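Local coordinates for coenzyme Q-binding protein COQ10 START domain-containing protein (Thermus thermophilus, PDB 2D4R) that is of unknown function but, as a putative member of the StAR-related lipid-transfer (START) domain superfamily, probably binds a lipid or similar hydrophobic ligand, at residues Arg8-Pro13 against Lys136-Arg141; Ala12-Val17 against Glu98-Val103; Lys32-Leu37 against Ser49-Val54; Lys58-Leu63 against Gly82-Tyr87. All coordinates share one frame; numbering follows the deposited sequence.

Interaction 1: residues Arg8-Pro13 against Lys136-Arg141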
loop_
_atom_site.group_PDB
_atom_site.type_symbol
_atom_site.label_atom_id
_atom_site.label_comp_id
_atom_site.label_asym_id
_atom_site.label_seq_id
_atom_site.Cartn_x
_atom_site.Cartn_y
_atom_site.Cartn_z
ATOM N N ARG A 8 -11.882 1.633 2.162
ATOM C CA ARG A 8 -12.387 0.414 2.767
ATOM C C ARG A 8 -12.689 0.609 4.251
ATOM O O ARG A 8 -11.898 1.226 4.987
ATOM C CB ARG A 8 -11.370 -0.714 2.570
ATOM C CG ARG A 8 -11.876 -2.102 2.923
ATOM C CD ARG A 8 -10.935 -3.148 2.373
ATOM N NE ARG A 8 -11.336 -4.510 2.699
ATOM C CZ ARG A 8 -12.190 -5.227 1.979
ATOM N NH1 ARG A 8 -12.493 -6.467 2.346
ATOM N NH2 ARG A 8 -12.750 -4.702 0.898
ATOM N N TYR A 9 -13.838 0.084 4.683
ATOM C CA TYR A 9 -14.238 0.153 6.085
ATOM C C TYR A 9 -13.752 -1.074 6.851
ATOM O O TYR A 9 -13.994 -2.208 6.435
ATOM C CB TYR A 9 -15.762 0.254 6.208
ATOM C CG TYR A 9 -16.234 0.142 7.634
ATOM C CD1 TYR A 9 -16.124 1.226 8.506
ATOM C CD2 TYR A 9 -16.720 -1.070 8.139
ATOM C CE1 TYR A 9 -16.474 1.106 9.847
ATOM C CE2 TYR A 9 -17.078 -1.198 9.481
ATOM C CZ TYR A 9 -16.946 -0.105 10.330
ATOM O OH TYR A 9 -17.252 -0.227 11.664
ATOM N N ILE A 10 -13.068 -0.843 7.968
ATOM C CA ILE A 10 -12.596 -1.945 8.803
ATOM C C ILE A 10 -13.128 -1.854 10.238
ATOM O O ILE A 10 -12.941 -0.857 10.927
ATOM C CB ILE A 10 -11.053 -1.997 8.814
ATOM C CG1 ILE A 10 -10.554 -2.365 7.408
ATOM C CG2 ILE A 10 -10.558 -3.013 9.841
ATOM C CD1 ILE A 10 -9.040 -2.367 7.244
ATOM N N PRO A 11 -13.814 -2.908 10.698
ATOM C CA PRO A 11 -14.377 -2.944 12.053
ATOM C C PRO A 11 -13.333 -3.043 13.171
ATOM O O PRO A 11 -13.126 -4.105 13.750
ATOM C CB PRO A 11 -15.305 -4.153 12.018
ATOM C CG PRO A 11 -14.755 -5.016 10.934
ATOM C CD PRO A 11 -14.195 -4.092 9.909
ATOM N N ALA A 12 -12.688 -1.916 13.468
ATOM C CA ALA A 12 -11.681 -1.840 14.522
ATOM C C ALA A 12 -11.271 -0.378 14.673
ATOM O O ALA A 12 -11.299 0.375 13.707
ATOM C CB ALA A 12 -10.482 -2.700 14.163
ATOM N N PRO A 13 -10.891 0.042 15.889
ATOM C CA PRO A 13 -10.493 1.436 16.093
ATOM C C PRO A 13 -9.315 1.862 15.239
ATOM O O PRO A 13 -8.343 1.124 15.079
ATOM C CB PRO A 13 -10.181 1.517 17.585
ATOM C CG PRO A 13 -9.874 0.129 17.981
ATOM C CD PRO A 13 -10.717 -0.760 17.110
ATOM N N LYS A 136 -8.010 -4.878 1.365
ATOM C CA LYS A 136 -8.760 -6.060 1.757
ATOM C C LYS A 136 -7.833 -6.984 2.544
ATOM O O LYS A 136 -8.260 -7.673 3.467
ATOM C CB LYS A 136 -9.306 -6.769 0.508
ATOM C CG LYS A 136 -10.204 -7.960 0.797
ATOM C CD LYS A 136 -9.399 -9.255 0.856
ATOM C CE LYS A 136 -10.323 -10.448 0.947
ATOM N NZ LYS A 136 -11.380 -10.367 -0.096
ATOM N N GLY A 137 -6.555 -6.982 2.177
ATOM C CA GLY A 137 -5.571 -7.727 2.933
ATOM C C GLY A 137 -5.352 -7.147 4.322
ATOM O O GLY A 137 -5.072 -7.887 5.261
ATOM N N LEU A 138 -5.473 -5.829 4.464
ATOM C CA LEU A 138 -5.349 -5.206 5.787
ATOM C C LEU A 138 -6.563 -5.559 6.651
ATOM O O LEU A 138 -6.423 -5.789 7.853
ATOM C CB LEU A 138 -5.182 -3.673 5.669
ATOM C CG LEU A 138 -5.414 -2.818 6.928
ATOM C CD1 LEU A 138 -4.490 -3.284 8.036
ATOM C CD2 LEU A 138 -5.178 -1.340 6.630
ATOM N N GLU A 139 -7.738 -5.628 6.027
ATOM C CA GLU A 139 -8.959 -6.092 6.691
ATOM C C GLU A 139 -8.701 -7.445 7.320
ATOM O O GLU A 139 -9.080 -7.705 8.464
ATOM C CB GLU A 139 -10.092 -6.238 5.675
ATOM C CG GLU A 139 -11.262 -5.300 5.872
ATOM C CD GLU A 139 -12.431 -5.955 6.581
ATOM O OE1 GLU A 139 -13.571 -5.861 6.077
ATOM O OE2 GLU A 139 -12.212 -6.560 7.648
ATOM N N GLU A 140 -8.040 -8.306 6.558
ATOM C CA GLU A 140 -7.835 -9.680 6.964
ATOM C C GLU A 140 -6.734 -9.801 8.000
ATOM O O GLU A 140 -6.657 -10.796 8.725
ATOM C CB GLU A 140 -7.505 -10.529 5.739
ATOM C CG GLU A 140 -8.653 -10.607 4.742
ATOM C CD GLU A 140 -8.329 -11.485 3.554
ATOM O OE1 GLU A 140 -7.159 -11.467 3.119
ATOM O OE2 GLU A 140 -9.240 -12.192 3.059
ATOM N N ARG A 141 -5.873 -8.791 8.064
ATOM C CA ARG A 141 -4.834 -8.771 9.082
ATOM C C ARG A 141 -5.519 -8.435 10.394
ATOM O O ARG A 141 -5.296 -9.083 11.414
ATOM C CB ARG A 141 -3.791 -7.697 8.762
ATOM C CG ARG A 141 -2.345 -8.072 9.045
ATOM C CD ARG A 141 -2.141 -8.703 10.404
ATOM N NE ARG A 141 -0.890 -8.265 11.033
ATOM C CZ ARG A 141 -0.355 -8.827 12.118
ATOM N NH1 ARG A 141 -0.952 -9.858 12.700
ATOM N NH2 ARG A 141 0.768 -8.352 12.640
#
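R8 swings CG away from its own backbone N (chi1 -169°) and stays extended as far as NE, which lays its guanidinium against K136 and E139, while a bend at chi2 turns the E139 carboxylate along the strand. Strand 8-10 runs almost parallel to this part of helix 120-144, 2° between the short axes at a separation of 9.0 Å. One face of the guanidinium carries K136 CG, 3.1 Å from R8 NH1 and displaced toward the rim, so the first methylenes of the lysine serve as an apolar cover. The R8 chain crosses E139 at roughly a right angle, with R8 NE 3.3 Å from E139 CG. The same methylene also meets I10, whose CG1 lies 3.4 Å from E139 CG as the two side chains run past each other in opposite senses. Further in, I10 CD1 abuts L138 CG at 3.7 Å, and both residues also touch V17 of helix 14-22. The E139 side chain crosses P11 at about a right angle, its OE2 3.9 Å from P11 CD. R8 NH1 and E139 OE1 form a long salt bridge of 3.9 Å, with the two planes 46° apart and no N-H aimed at the oxygen. The pairing is therefore electrostatic and without direction, probably adding little more than charge balance where R8 and E139 are partly exposed, whereas the methylenes and I10 provide the close packing.

Interaction 2: residues Ala12-Val17 against Glu98-Val103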
loop_
_atom_site.group_PDB
_atom_site.type_symbol
_atom_site.label_atom_id
_atom_site.label_comp_id
_atom_site.label_asym_id
_atom_site.label_seq_id
_atom_site.Cartn_x
_atom_site.Cartn_y
_atom_site.Cartn_z
ATOM N N ALA A 12 -12.688 -1.916 13.468
ATOM C CA ALA A 12 -11.681 -1.840 14.522
ATOM C C ALA A 12 -11.271 -0.378 14.673
ATOM O O ALA A 12 -11.299 0.375 13.707
ATOM C CB ALA A 12 -10.482 -2.700 14.163
ATOM N N PRO A 13 -10.891 0.042 15.889
ATOM C CA PRO A 13 -10.493 1.436 16.093
ATOM C C PRO A 13 -9.315 1.862 15.239
ATOM O O PRO A 13 -8.343 1.124 15.079
ATOM C CB PRO A 13 -10.181 1.517 17.585
ATOM C CG PRO A 13 -9.874 0.129 17.981
ATOM C CD PRO A 13 -10.717 -0.760 17.110
ATOM N N PRO A 14 -9.387 3.080 14.693
ATOM C CA PRO A 14 -8.351 3.663 13.837
ATOM C C PRO A 14 -6.935 3.414 14.327
ATOM O O PRO A 14 -6.050 3.096 13.542
ATOM C CB PRO A 14 -8.702 5.152 13.808
ATOM C CG PRO A 14 -10.180 5.191 14.077
ATOM C CD PRO A 14 -10.443 4.055 15.027
ATOM N N GLU A 15 -6.715 3.563 15.624
ATOM C CA GLU A 15 -5.369 3.417 16.156
ATOM C C GLU A 15 -4.872 1.993 15.936
ATOM O O GLU A 15 -3.689 1.768 15.671
ATOM C CB GLU A 15 -5.333 3.751 17.650
ATOM C CG GLU A 15 -3.924 3.652 18.240
ATOM C CD GLU A 15 -3.593 4.774 19.212
ATOM O OE1 GLU A 15 -4.478 5.160 20.013
ATOM O OE2 GLU A 15 -2.442 5.266 19.177
ATOM N N ARG A 16 -5.785 1.032 16.044
ATOM C CA ARG A 16 -5.424 -0.370 15.901
ATOM C C ARG A 16 -5.187 -0.702 14.429
ATOM O O ARG A 16 -4.209 -1.354 14.090
ATOM C CB ARG A 16 -6.528 -1.260 16.475
ATOM C CG ARG A 16 -6.229 -2.766 16.459
ATOM C CD ARG A 16 -7.340 -3.537 17.197
ATOM N NE ARG A 16 -7.649 -2.899 18.477
ATOM C CZ ARG A 16 -8.814 -2.983 19.111
ATOM N NH1 ARG A 16 -8.974 -2.365 20.270
ATOM N NH2 ARG A 16 -9.821 -3.682 18.597
ATOM N N VAL A 17 -6.078 -0.239 13.558
ATOM C CA VAL A 17 -5.918 -0.458 12.125
ATOM C C VAL A 17 -4.626 0.208 11.640
ATOM O O VAL A 17 -3.873 -0.366 10.855
ATOM C CB VAL A 17 -7.133 0.105 11.335
ATOM C CG1 VAL A 17 -6.980 -0.177 9.831
ATOM C CG2 VAL A 17 -8.430 -0.521 11.865
ATOM N N GLU A 98 -17.089 2.855 15.722
ATOM C CA GLU A 98 -16.009 2.211 16.469
ATOM C C GLU A 98 -15.052 1.574 15.477
ATOM O O GLU A 98 -14.283 0.676 15.823
ATOM C CB GLU A 98 -16.554 1.123 17.399
ATOM C CG GLU A 98 -17.435 1.627 18.521
ATOM C CD GLU A 98 -18.572 0.677 18.810
ATOM O OE1 GLU A 98 -19.127 0.738 19.929
ATOM O OE2 GLU A 98 -18.907 -0.131 17.915
ATOM N N GLY A 99 -15.126 2.036 14.236
ATOM C CA GLY A 99 -14.389 1.402 13.162
ATOM C C GLY A 99 -13.605 2.414 12.368
ATOM O O GLY A 99 -13.566 3.590 12.715
ATOM N N THR A 100 -12.992 1.948 11.289
ATOM C CA THR A 100 -12.043 2.744 10.537
ATOM C C THR A 100 -12.386 2.806 9.052
ATOM O O THR A 100 -12.559 1.782 8.400
ATOM C CB THR A 100 -10.631 2.158 10.684
ATOM O OG1 THR A 100 -10.314 2.039 12.072
ATOM C CG2 THR A 100 -9.604 3.055 10.013
ATOM N N ARG A 101 -12.480 4.014 8.513
ATOM C CA ARG A 101 -12.490 4.164 7.069
ATOM C C ARG A 101 -11.054 4.394 6.599
ATOM O O ARG A 101 -10.467 5.463 6.829
ATOM C CB ARG A 101 -13.373 5.340 6.659
ATOM C CG ARG A 101 -13.422 5.540 5.155
ATOM C CD ARG A 101 -14.840 5.594 4.639
ATOM N NE ARG A 101 -15.006 4.756 3.458
ATOM C CZ ARG A 101 -15.604 3.569 3.460
ATOM N NH1 ARG A 101 -15.707 2.871 2.333
ATOM N NH2 ARG A 101 -16.111 3.080 4.586
ATOM N N VAL A 102 -10.484 3.377 5.958
ATOM C CA VAL A 102 -9.122 3.468 5.461
ATOM C C VAL A 102 -9.120 3.965 4.022
ATOM O O VAL A 102 -9.830 3.427 3.165
ATOM C CB VAL A 102 -8.401 2.101 5.546
ATOM C CG1 VAL A 102 -6.979 2.221 5.025
ATOM C CG2 VAL A 102 -8.365 1.624 6.991
ATOM N N VAL A 103 -8.329 5.005 3.770
ATOM C CA VAL A 103 -8.218 5.573 2.432
ATOM C C VAL A 103 -6.790 5.483 1.910
ATOM O O VAL A 103 -5.853 5.976 2.533
ATOM C CB VAL A 103 -8.647 7.046 2.413
ATOM C CG1 VAL A 103 -8.720 7.541 0.974
ATOM C CG2 VAL A 103 -9.976 7.206 3.132
#
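A12 and P14 bring the turn before helix 14-22 against the start of strand 100-109, their CA atoms 4.4 Å from that of G99 and 5.0 Å from that of T100 respectively. The T100 hydroxyl, set beside its own backbone N (chi1 -54°), donates to A12 O at 2.5 Å, a short bond whose donor is tilted 20° from the carbonyl plane. The same oxygen receives a CA-H contact from G99, CA to O 3.3 Å. T100 OG1 also sits 3.0 Å from P14 N, a proline nitrogen with no hydrogen to offer, and the proline ring crosses the threonine at a slant. V17 and T100 meet tip to tip, V17 CG2 being 3.2 Å from T100 OG1. Two residues further along the strand, V17 CG1 packs on V102 CG2 at 3.6 Å. A valine in place of T100 would probably leave the A12 carbonyl without its hydroxyl partner and the turn less firmly tied to the strand. P13 stands at the N-cap, and its carbonyl takes N-H groups from both R16 and V17 as the first helical turn begins. This passage from edge strand into a short helix laid on the sheet is characteristic of the helix-grip fold of START and Bet v 1-like domains.

Interaction 3: residues Lys32-Leu37 against Ser49-Val54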
loop_
_atom_site.group_PDB
_atom_site.type_symbol
_atom_site.label_atom_id
_atom_site.label_comp_id
_atom_site.label_asym_id
_atom_site.label_seq_id
_atom_site.Cartn_x
_atom_site.Cartn_y
_atom_site.Cartn_z
ATOM N N LYS A 32 -1.990 -10.777 -1.211
ATOM C CA LYS A 32 -1.853 -11.925 -2.089
ATOM C C LYS A 32 -1.099 -11.585 -3.360
ATOM O O LYS A 32 -0.562 -12.465 -4.011
ATOM C CB LYS A 32 -3.233 -12.484 -2.431
ATOM C CG LYS A 32 -3.998 -12.985 -1.215
ATOM C CD LYS A 32 -3.324 -14.209 -0.586
ATOM C CE LYS A 32 -2.644 -13.880 0.746
ATOM N NZ LYS A 32 -2.011 -15.103 1.325
ATOM N N GLU A 33 -1.054 -10.308 -3.714
ATOM C CA GLU A 33 -0.387 -9.893 -4.941
ATOM C C GLU A 33 1.065 -9.516 -4.669
ATOM O O GLU A 33 1.816 -9.182 -5.592
ATOM C CB GLU A 33 -1.123 -8.703 -5.561
ATOM C CG GLU A 33 -2.631 -8.819 -5.543
ATOM C CD GLU A 33 -3.290 -7.983 -6.620
ATOM O OE1 GLU A 33 -2.868 -6.822 -6.808
ATOM O OE2 GLU A 33 -4.225 -8.488 -7.280
ATOM N N VAL A 34 1.449 -9.560 -3.394
ATOM C CA VAL A 34 2.817 -9.269 -2.990
ATOM C C VAL A 34 3.564 -10.562 -2.731
ATOM O O VAL A 34 3.106 -11.405 -1.959
ATOM C CB VAL A 34 2.858 -8.417 -1.709
ATOM C CG1 VAL A 34 4.264 -8.376 -1.154
ATOM C CG2 VAL A 34 2.382 -7.011 -2.017
ATOM N N GLU A 35 4.719 -10.704 -3.378
ATOM C CA GLU A 35 5.547 -11.896 -3.263
ATOM C C GLU A 35 6.569 -11.743 -2.139
ATOM O O GLU A 35 6.842 -12.688 -1.403
ATOM C CB GLU A 35 6.277 -12.143 -4.579
ATOM C CG GLU A 35 7.312 -13.249 -4.501
ATOM C CD GLU A 35 8.474 -13.046 -5.458
ATOM O OE1 GLU A 35 8.365 -13.468 -6.629
ATOM O OE2 GLU A 35 9.501 -12.466 -5.037
ATOM N N SER A 36 7.144 -10.551 -2.022
ATOM C CA SER A 36 8.114 -10.270 -0.968
ATOM C C SER A 36 8.024 -8.816 -0.496
ATOM O O SER A 36 7.939 -7.891 -1.298
ATOM C CB SER A 36 9.541 -10.577 -1.444
ATOM O OG SER A 36 9.954 -9.702 -2.469
ATOM N N LEU A 37 8.035 -8.627 0.816
ATOM C CA LEU A 37 8.049 -7.292 1.383
ATOM C C LEU A 37 8.971 -7.296 2.597
ATOM O O LEU A 37 8.644 -7.857 3.640
ATOM C CB LEU A 37 6.628 -6.874 1.783
ATOM C CG LEU A 37 6.325 -5.378 1.909
ATOM C CD1 LEU A 37 4.915 -5.176 2.487
ATOM C CD2 LEU A 37 7.366 -4.720 2.796
ATOM N N SER A 49 11.463 0.063 2.771
ATOM C CA SER A 49 11.076 -1.315 2.526
ATOM C C SER A 49 11.235 -1.697 1.056
ATOM O O SER A 49 11.120 -0.849 0.168
ATOM C CB SER A 49 9.629 -1.526 2.962
ATOM O OG SER A 49 8.763 -0.678 2.234
ATOM N N ARG A 50 11.503 -2.977 0.812
ATOM C CA ARG A 50 11.691 -3.492 -0.542
ATOM C C ARG A 50 10.491 -4.356 -0.933
ATOM O O ARG A 50 10.229 -5.380 -0.318
ATOM C CB ARG A 50 12.984 -4.322 -0.620
ATOM C CG ARG A 50 13.248 -4.979 -1.985
ATOM C CD ARG A 50 14.548 -5.799 -1.997
ATOM N NE ARG A 50 15.630 -5.197 -1.208
ATOM C CZ ARG A 50 16.537 -4.344 -1.686
ATOM N NH1 ARG A 50 16.506 -3.978 -2.961
ATOM N NH2 ARG A 50 17.478 -3.854 -0.885
ATOM N N TRP A 51 9.761 -3.924 -1.952
ATOM C CA TRP A 51 8.578 -4.652 -2.397
ATOM C C TRP A 51 8.866 -5.431 -3.684
ATOM O O TRP A 51 9.559 -4.948 -4.586
ATOM C CB TRP A 51 7.403 -3.683 -2.634
ATOM C CG TRP A 51 6.880 -2.972 -1.386
ATOM C CD1 TRP A 51 7.594 -2.180 -0.537
ATOM C CD2 TRP A 51 5.526 -2.977 -0.881
ATOM N NE1 TRP A 51 6.782 -1.693 0.455
ATOM C CE2 TRP A 51 5.509 -2.164 0.269
ATOM C CE3 TRP A 51 4.334 -3.593 -1.292
ATOM C CZ2 TRP A 51 4.341 -1.947 1.022
ATOM C CZ3 TRP A 51 3.177 -3.380 -0.547
ATOM C CH2 TRP A 51 3.192 -2.562 0.597
ATOM N N VAL A 52 8.331 -6.644 -3.757
ATOM C CA VAL A 52 8.162 -7.319 -5.028
ATOM C C VAL A 52 6.714 -7.736 -5.158
ATOM O O VAL A 52 6.202 -8.484 -4.333
ATOM C CB VAL A 52 9.057 -8.585 -5.153
ATOM C CG1 VAL A 52 8.779 -9.276 -6.495
ATOM C CG2 VAL A 52 10.532 -8.213 -5.042
ATOM N N ALA A 53 6.062 -7.244 -6.202
ATOM C CA ALA A 53 4.665 -7.550 -6.451
ATOM C C ALA A 53 4.546 -8.278 -7.780
ATOM O O ALA A 53 5.425 -8.179 -8.648
ATOM C CB ALA A 53 3.830 -6.250 -6.470
ATOM N N VAL A 54 3.461 -9.025 -7.937
ATOM C CA VAL A 54 3.191 -9.642 -9.218
ATOM C C VAL A 54 1.920 -9.085 -9.827
ATOM O O VAL A 54 0.893 -8.981 -9.176
ATOM C CB VAL A 54 3.090 -11.173 -9.100
ATOM C CG1 VAL A 54 4.335 -11.706 -8.396
ATOM C CG2 VAL A 54 1.825 -11.573 -8.367
HETATM O O HOH W 1 11.207 -7.604 -1.142
#
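L37 and W51 lie side by side and point the same way, with L37 CD1 over the indole face, 3.6 Å from the centroid of the W51 six-membered ring and only 12° off its normal. V34 approaches the same ring obliquely, its CG2 4.0 Å from W51 CZ3. The tryptophan's CG is placed beside its backbone N (chi1 -65°), which turns the ring under L37, and W51 NE1 donates to S49 OG at 2.8 Å nearly in the ring plane, fixing the indole's rotation. S49 OG is in turn bonded to E66, and W62 stacks on the face of W51 opposite L37. An alanine at W51 would probably leave L37, V34 and W62 facing a gap and S49 without its indole N-H. Strands 34-43 and 46-55 form an antiparallel hairpin of the curved START-type sheet, interrupted here by a classic beta bulge: V52 O accepts from E35 N at 2.8 Å and from S36 N at 3.2 Å. The E35 donor is tilted 17° from the carbonyl plane, whereas that of S36 lies in plane on a lone pair. On the face away from the indole, E35 runs alongside V52, its OE2 3.6 Å from V52 CG1, and the hydroxyl of S36 lies close to the same valine. A water 2.8 Å from S36 OG donates to R50 O at 2.6 Å, joining the two strands.

Interaction 4: residues Lys58-Leu63 against Gly82-Tyr87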
loop_
_atom_site.group_PDB
_atom_site.type_symbol
_atom_site.label_atom_id
_atom_site.label_comp_id
_atom_site.label_asym_id
_atom_site.label_seq_id
_atom_site.Cartn_x
_atom_site.Cartn_y
_atom_site.Cartn_z
ATOM N N LYS A 58 4.487 -11.417 -14.532
ATOM C CA LYS A 58 5.823 -10.871 -14.321
ATOM C C LYS A 58 5.853 -9.940 -13.119
ATOM O O LYS A 58 4.844 -9.339 -12.753
ATOM C CB LYS A 58 6.332 -10.130 -15.559
ATOM C CG LYS A 58 7.848 -9.846 -15.505
ATOM C CD LYS A 58 8.659 -11.109 -15.164
ATOM C CE LYS A 58 10.170 -10.856 -15.144
ATOM N NZ LYS A 58 10.621 -10.043 -13.976
ATOM N N LYS A 59 7.021 -9.833 -12.498
ATOM C CA LYS A 59 7.123 -9.139 -11.232
ATOM C C LYS A 59 7.565 -7.686 -11.388
ATOM O O LYS A 59 8.294 -7.327 -12.306
ATOM C CB LYS A 59 8.061 -9.901 -10.280
ATOM C CG LYS A 59 9.463 -10.175 -10.806
ATOM C CD LYS A 59 10.370 -10.793 -9.729
ATOM C CE LYS A 59 10.235 -12.310 -9.632
ATOM N NZ LYS A 59 10.666 -13.008 -10.886
ATOM N N VAL A 60 7.083 -6.854 -10.476
ATOM C CA VAL A 60 7.449 -5.455 -10.424
ATOM C C VAL A 60 8.091 -5.203 -9.064
ATOM O O VAL A 60 7.534 -5.589 -8.047
ATOM C CB VAL A 60 6.200 -4.569 -10.615
ATOM C CG1 VAL A 60 6.559 -3.104 -10.462
ATOM C CG2 VAL A 60 5.613 -4.812 -12.005
ATOM N N ARG A 61 9.268 -4.576 -9.061
ATOM C CA ARG A 61 10.093 -4.448 -7.865
ATOM C C ARG A 61 10.376 -2.974 -7.583
ATOM O O ARG A 61 10.732 -2.219 -8.484
ATOM C CB ARG A 61 11.435 -5.168 -8.060
ATOM C CG ARG A 61 11.332 -6.607 -8.492
ATOM C CD ARG A 61 12.644 -7.096 -9.080
ATOM N NE ARG A 61 12.501 -7.421 -10.499
ATOM C CZ ARG A 61 12.687 -8.634 -11.019
ATOM N NH1 ARG A 61 13.032 -9.649 -10.234
ATOM N NH2 ARG A 61 12.515 -8.835 -12.322
ATOM N N TRP A 62 10.224 -2.560 -6.332
ATOM C CA TRP A 62 10.629 -1.213 -5.977
ATOM C C TRP A 62 11.053 -1.105 -4.520
ATOM O O TRP A 62 10.721 -1.960 -3.690
ATOM C CB TRP A 62 9.506 -0.209 -6.289
ATOM C CG TRP A 62 8.319 -0.292 -5.391
ATOM C CD1 TRP A 62 8.026 0.538 -4.332
ATOM C CD2 TRP A 62 7.227 -1.217 -5.487
ATOM N NE1 TRP A 62 6.817 0.188 -3.774
ATOM C CE2 TRP A 62 6.303 -0.882 -4.461
ATOM C CE3 TRP A 62 6.933 -2.298 -6.343
ATOM C CZ2 TRP A 62 5.108 -1.582 -4.273
ATOM C CZ3 TRP A 62 5.742 -2.992 -6.155
ATOM C CH2 TRP A 62 4.840 -2.627 -5.125
ATOM N N LEU A 63 11.811 -0.057 -4.222
ATOM C CA LEU A 63 12.078 0.308 -2.847
ATOM C C LEU A 63 11.121 1.432 -2.479
ATOM O O LEU A 63 10.765 2.244 -3.322
ATOM C CB LEU A 63 13.538 0.739 -2.694
ATOM C CG LEU A 63 14.508 -0.449 -2.833
ATOM C CD1 LEU A 63 15.876 0.020 -3.308
ATOM C CD2 LEU A 63 14.631 -1.169 -1.495
ATOM N N GLY A 82 13.499 1.835 -8.231
ATOM C CA GLY A 82 12.772 0.626 -8.539
ATOM C C GLY A 82 12.235 0.704 -9.939
ATOM O O GLY A 82 12.758 1.441 -10.761
ATOM N N ASP A 83 11.182 -0.052 -10.207
ATOM C CA ASP A 83 10.625 -0.153 -11.554
ATOM C C ASP A 83 9.705 1.011 -11.952
ATOM O O ASP A 83 9.537 1.297 -13.133
ATOM C CB ASP A 83 9.862 -1.478 -11.699
ATOM C CG ASP A 83 10.784 -2.697 -11.702
ATOM O OD1 ASP A 83 12.019 -2.533 -11.819
ATOM O OD2 ASP A 83 10.259 -3.824 -11.592
ATOM N N PHE A 84 9.103 1.665 -10.972
ATOM C CA PHE A 84 8.262 2.830 -11.246
ATOM C C PHE A 84 9.123 4.096 -11.353
ATOM O O PHE A 84 10.104 4.255 -10.622
ATOM C CB PHE A 84 7.225 3.024 -10.132
ATOM C CG PHE A 84 6.162 1.942 -10.064
ATOM C CD1 PHE A 84 6.275 0.886 -9.157
ATOM C CD2 PHE A 84 5.034 1.999 -10.881
ATOM C CE1 PHE A 84 5.284 -0.096 -9.065
ATOM C CE2 PHE A 84 4.031 1.018 -10.793
ATOM C CZ PHE A 84 4.155 -0.027 -9.890
ATOM N N ASP A 85 8.761 4.990 -12.261
ATOM C CA ASP A 85 9.359 6.315 -12.272
ATOM C C ASP A 85 8.816 7.080 -11.094
ATOM O O ASP A 85 9.492 7.936 -10.517
ATOM C CB ASP A 85 9.010 7.058 -13.550
ATOM C CG ASP A 85 9.505 6.339 -14.790
ATOM O OD1 ASP A 85 8.788 6.385 -15.809
ATOM O OD2 ASP A 85 10.598 5.728 -14.743
ATOM N N ARG A 86 7.583 6.763 -10.733
ATOM C CA ARG A 86 6.939 7.411 -9.609
ATOM C C ARG A 86 6.000 6.420 -8.931
ATOM O O ARG A 86 5.230 5.720 -9.593
ATOM C CB ARG A 86 6.173 8.634 -10.110
ATOM C CG ARG A 86 5.512 9.477 -9.049
ATOM C CD ARG A 86 4.813 10.658 -9.714
ATOM N NE ARG A 86 4.422 11.693 -8.766
ATOM C CZ ARG A 86 3.718 12.774 -9.085
ATOM N NH1 ARG A 86 3.319 12.970 -10.338
ATOM N NH2 ARG A 86 3.421 13.665 -8.150
ATOM N N TYR A 87 6.095 6.348 -7.608
ATOM C CA TYR A 87 5.211 5.510 -6.824
ATOM C C TYR A 87 5.065 6.095 -5.427
ATOM O O TYR A 87 5.931 5.924 -4.571
ATOM C CB TYR A 87 5.772 4.102 -6.737
ATOM C CG TYR A 87 4.813 3.087 -6.156
ATOM C CD1 TYR A 87 4.074 2.240 -6.987
ATOM C CD2 TYR A 87 4.694 2.928 -4.780
ATOM C CE1 TYR A 87 3.251 1.251 -6.450
ATOM C CE2 TYR A 87 3.869 1.946 -4.231
ATOM C CZ TYR A 87 3.152 1.110 -5.064
ATOM O OH TYR A 87 2.340 0.139 -4.502
#
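W62, F84 and Y87 make the dense side of this contact, an aromatic cluster with both partner rings on one face of the indole. F84 points an edge at the W62 six-membered ring in a T-shaped pair, centroids 5.6 Å apart and planes at 83°, while V60 CG1 supports F84 CE1 from 3.6 Å. Y87 meets the indole five-membered ring obliquely, planes at 41°, and its OH comes to 3.3 Å from W62 CZ2. W62 NE1 lies over the Y87 ring, but its hydrogen bond goes to E64. Toward solvent the contact is sparser and polar. D83 N donates to R61 O at 2.8 Å, and D83 OD2 accepts from R61 N at 2.8 Å, the donor standing above the carboxylate plane. The R61 side chain only passes nearby, its NE 4.4 Å from D83 OD2, beyond a salt bridge. The carboxylate thus grips the strand through the backbone N-H, and the arginine's charge would probably add no more than a weak, undirected attraction.

From the N terminus, the end of strand 3-10 opens the widest loop, which interaction 1 closes on the C-terminal helix 120-144. Interaction 2 starts from the same stretch, sharing A12 and P13, and closes sooner on strand 100-109; the two touch where strands 3-10 and 100-109 pair, as between I10 and T100. Interactions 3 and 4 are nested inside both loops and follow one another in series, the first a hairpin closure and the second reaching from strand 58-69 to the start of strand 86-95. They touch through the pairing of strands 46-55 and 58-69. Interactions 2 and 4, centres about 29 Å apart, occupy opposite sides of the chain's centre, linked by the one antiparallel sheet.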